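Local coordinates for nudix hydrolase domain-containing protein (Thermotoga maritima, PDB 3E57), which is a putative Nudix hydrolase, of a family that typically cleaves nucleoside diphosphates linked to another moiety; its own substrate is not known, at residues B[178-182]-B[183-187]. Sequence-based numbering, arbitrary orientation.
Sequences ELIKL and EELEK
The carboxylate of Glu-183 lies with one face under the aliphatic chain of Lys-181: CB and CD of the lysine both sit above that face, Lys-181 CD 3.5 Å from Glu-183 OE2. Two successive type I turns carry the chain from strand 176-181 of the Nudix sheet into helix 185-189, closed by Glu-184 N donating to Lys-181 O (2.9 Å) and Leu-185 N to Leu-182 O (3.0 Å). The carboxylate of Glu-184 is turned roughly perpendicular to that of Glu-183; Lys-181 CE and Ile-180 CB approach it from one side of its plane, near OE1 and OE2 respectively. Lysine suits the strand end, since its methylenes pack while Lys-181 NZ is 4.2 Å from Glu-183 OE2 and 4.6 Å from Glu-184 OE1, beyond salt-bridge range, so any attraction is probably diffuse. Glu-183 folds back because CG lies between backbone N and carbonyl carbon (chi1 75°) and the chain bends again at chi2. Ile-180 and Leu-185 are buried, Ile-180 CD1 meeting Leu-185 CD1 at 4.0 Å; Ile-180 packs on strand 80-85, Leu-185 on helix 194-206. Leu-182 runs beside Leu-185, touching Met-76 and Phe-207. A water donates to Leu-182 O and accepts from Glu-186 N, each at 2.9 Å, bridging them across the turn into the helix.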
ATOM      1  N   GLU B 178      23.777   4.202  -8.359  1.00 37.45           N
ATOM      2  CA  GLU B 178      23.551   4.009  -9.775  1.00 37.17           C
ATOM      3  C   GLU B 178      22.434   4.959 -10.128  1.00 35.95           C
ATOM      4  O   GLU B 178      21.513   5.126  -9.339  1.00 34.70           O
ATOM      5  CB  GLU B 178      23.058   2.589 -10.054  1.00 37.13           C
ATOM      6  CG  GLU B 178      24.100   1.588 -10.482  1.00 38.74           C
ATOM      7  CD  GLU B 178      23.471   0.243 -10.801  1.00 38.43           C
ATOM      8  OE1 GLU B 178      23.257  -0.549  -9.863  1.00 38.54           O
ATOM      9  OE2 GLU B 178      23.174  -0.010 -11.989  1.00 42.00           O
ATOM     10  N   LEU B 179      22.503   5.566 -11.304  1.00 35.48           N
ATOM     11  CA  LEU B 179      21.360   6.290 -11.849  1.00 35.66           C
ATOM     12  C   LEU B 179      20.772   5.366 -12.904  1.00 35.54           C
ATOM     13  O   LEU B 179      21.460   5.000 -13.846  1.00 35.61           O
ATOM     14  CB  LEU B 179      21.776   7.631 -12.466  1.00 35.54           C
ATOM     15  CG  LEU B 179      22.080   8.755 -11.473  1.00 35.05           C
ATOM     16  CD1 LEU B 179      22.858   9.875 -12.146  1.00 34.53           C
ATOM     17  CD2 LEU B 179      20.811   9.305 -10.859  1.00 34.33           C
ATOM     18  N   ILE B 180      19.527   4.938 -12.721  1.00 34.99           N
ATOM     19  CA  ILE B 180      18.919   4.037 -13.687  1.00 35.24           C
ATOM     20  C   ILE B 180      17.801   4.734 -14.430  1.00 35.18           C
ATOM     21  O   ILE B 180      17.124   5.599 -13.885  1.00 35.31           O
ATOM     22  CB  ILE B 180      18.396   2.734 -13.027  1.00 35.05           C
ATOM     23  CG1 ILE B 180      17.187   3.005 -12.132  1.00 35.39           C
ATOM     24  CG2 ILE B 180      19.523   2.047 -12.232  1.00 34.74           C
ATOM     25  CD1 ILE B 180      16.556   1.740 -11.590  1.00 35.21           C
ATOM     26  N   LYS B 181      17.613   4.349 -15.682  1.00 35.50           N
ATOM     27  CA  LYS B 181      16.499   4.844 -16.473  1.00 35.61           C
ATOM     28  C   LYS B 181      15.196   4.358 -15.846  1.00 35.32           C
ATOM     29  O   LYS B 181      15.138   3.270 -15.262  1.00 34.59           O
ATOM     30  CB  LYS B 181      16.631   4.370 -17.922  1.00 35.56           C
ATOM     31  CG  LYS B 181      17.779   5.059 -18.649  1.00 37.49           C
ATOM     32  CD  LYS B 181      17.918   4.639 -20.101  1.00 37.93           C
ATOM     33  CE  LYS B 181      18.657   3.310 -20.243  1.00 40.03           C
ATOM     34  NZ  LYS B 181      19.082   3.086 -21.668  1.00 40.56           N
ATOM     35  N   LEU B 182      14.155   5.175 -15.951  1.00 35.11           N
ATOM     36  CA  LEU B 182      12.864   4.850 -15.363  1.00 34.82           C
ATOM     37  C   LEU B 182      12.315   3.538 -15.925  1.00 34.21           C
ATOM     38  O   LEU B 182      11.676   2.785 -15.199  1.00 33.63           O
ATOM     39  CB  LEU B 182      11.861   5.989 -15.592  1.00 35.46           C
ATOM     40  CG  LEU B 182      10.876   6.333 -14.478  1.00 36.04           C
ATOM     41  CD1 LEU B 182      11.563   6.550 -13.138  1.00 37.20           C
ATOM     42  CD2 LEU B 182      10.109   7.594 -14.873  1.00 36.63           C
ATOM     43  N   GLU B 183      12.586   3.245 -17.198  1.00 33.41           N
ATOM     44  CA  GLU B 183      12.124   1.976 -17.797  1.00 33.25           C
ATOM     45  C   GLU B 183      12.897   0.743 -17.292  1.00 32.66           C
ATOM     46  O   GLU B 183      12.568  -0.399 -17.664  1.00 32.63           O
ATOM     47  CB  GLU B 183      12.128   2.032 -19.333  1.00 33.90           C
ATOM     48  CG  GLU B 183      13.495   1.949 -20.007  1.00 34.85           C
ATOM     49  CD  GLU B 183      14.032   3.295 -20.454  1.00 37.16           C
ATOM     50  OE1 GLU B 183      13.612   4.338 -19.898  1.00 38.97           O
ATOM     51  OE2 GLU B 183      14.891   3.298 -21.365  1.00 37.14           O
ATOM     52  N   GLU B 184      13.918   0.977 -16.460  1.00 31.12           N
ATOM     53  CA  GLU B 184      14.607  -0.089 -15.734  1.00 31.00           C
ATOM     54  C   GLU B 184      14.156  -0.195 -14.279  1.00 29.55           C
ATOM     55  O   GLU B 184      14.545  -1.130 -13.579  1.00 28.61           O
ATOM     56  CB  GLU B 184      16.122   0.138 -15.754  1.00 31.30           C
ATOM     57  CG  GLU B 184      16.765   0.092 -17.137  1.00 33.47           C
ATOM     58  CD  GLU B 184      18.297   0.009 -17.078  1.00 34.65           C
ATOM     59  OE1 GLU B 184      18.939   0.095 -18.149  1.00 41.76           O
ATOM     60  OE2 GLU B 184      18.870  -0.132 -15.965  1.00 41.89           O
ATOM     61  N   LEU B 185      13.349   0.753 -13.808  1.00 28.41           N
ATOM     62  CA  LEU B 185      12.984   0.769 -12.403  1.00 28.39           C
ATOM     63  C   LEU B 185      12.072  -0.414 -12.032  1.00 27.96           C
ATOM     64  O   LEU B 185      12.157  -0.933 -10.928  1.00 27.47           O
ATOM     65  CB  LEU B 185      12.335   2.100 -12.020  1.00 28.71           C
ATOM     66  CG  LEU B 185      11.908   2.228 -10.556  1.00 28.24           C
ATOM     67  CD1 LEU B 185      13.057   1.928  -9.588  1.00 26.91           C
ATOM     68  CD2 LEU B 185      11.309   3.603 -10.326  1.00 27.93           C
ATOM     69  N   GLU B 186      11.210  -0.848 -12.945  1.00 27.94           N
ATOM     70  CA  GLU B 186      10.344  -2.002 -12.664  1.00 27.92           C
ATOM     71  C   GLU B 186      11.170  -3.249 -12.291  1.00 27.27           C
ATOM     72  O   GLU B 186      10.841  -3.955 -11.331  1.00 26.82           O
ATOM     73  CB  GLU B 186       9.446  -2.284 -13.864  1.00 28.18           C
ATOM     74  CG  GLU B 186       8.531  -3.497 -13.727  1.00 29.78           C
ATOM     75  CD  GLU B 186       7.640  -3.669 -14.950  1.00 31.66           C
ATOM     76  OE1 GLU B 186       6.623  -2.956 -15.031  1.00 38.28           O
ATOM     77  OE2 GLU B 186       7.956  -4.505 -15.826  1.00 37.90           O
ATOM     78  N   LYS B 187      12.234  -3.510 -13.045  1.00 26.87           N
ATOM     79  CA  LYS B 187      13.181  -4.598 -12.739  1.00 26.90           C
ATOM     80  C   LYS B 187      13.729  -4.498 -11.309  1.00 25.70           C
ATOM     81  O   LYS B 187      13.665  -5.446 -10.528  1.00 24.61           O
ATOM     82  CB  LYS B 187      14.343  -4.536 -13.740  1.00 26.88           C
ATOM     83  CG  LYS B 187      15.464  -5.471 -13.448  1.00 27.82           C
ATOM     84  CD  LYS B 187      16.563  -5.405 -14.498  1.00 28.29           C
ATOM     85  CE  LYS B 187      17.449  -4.190 -14.311  1.00 29.79           C
ATOM     86  NZ  LYS B 187      18.582  -4.192 -15.260  1.00 29.20           N
TER
HETATM   87  O   HOH W   1      10.291   0.299 -15.425  1.00 25.91           O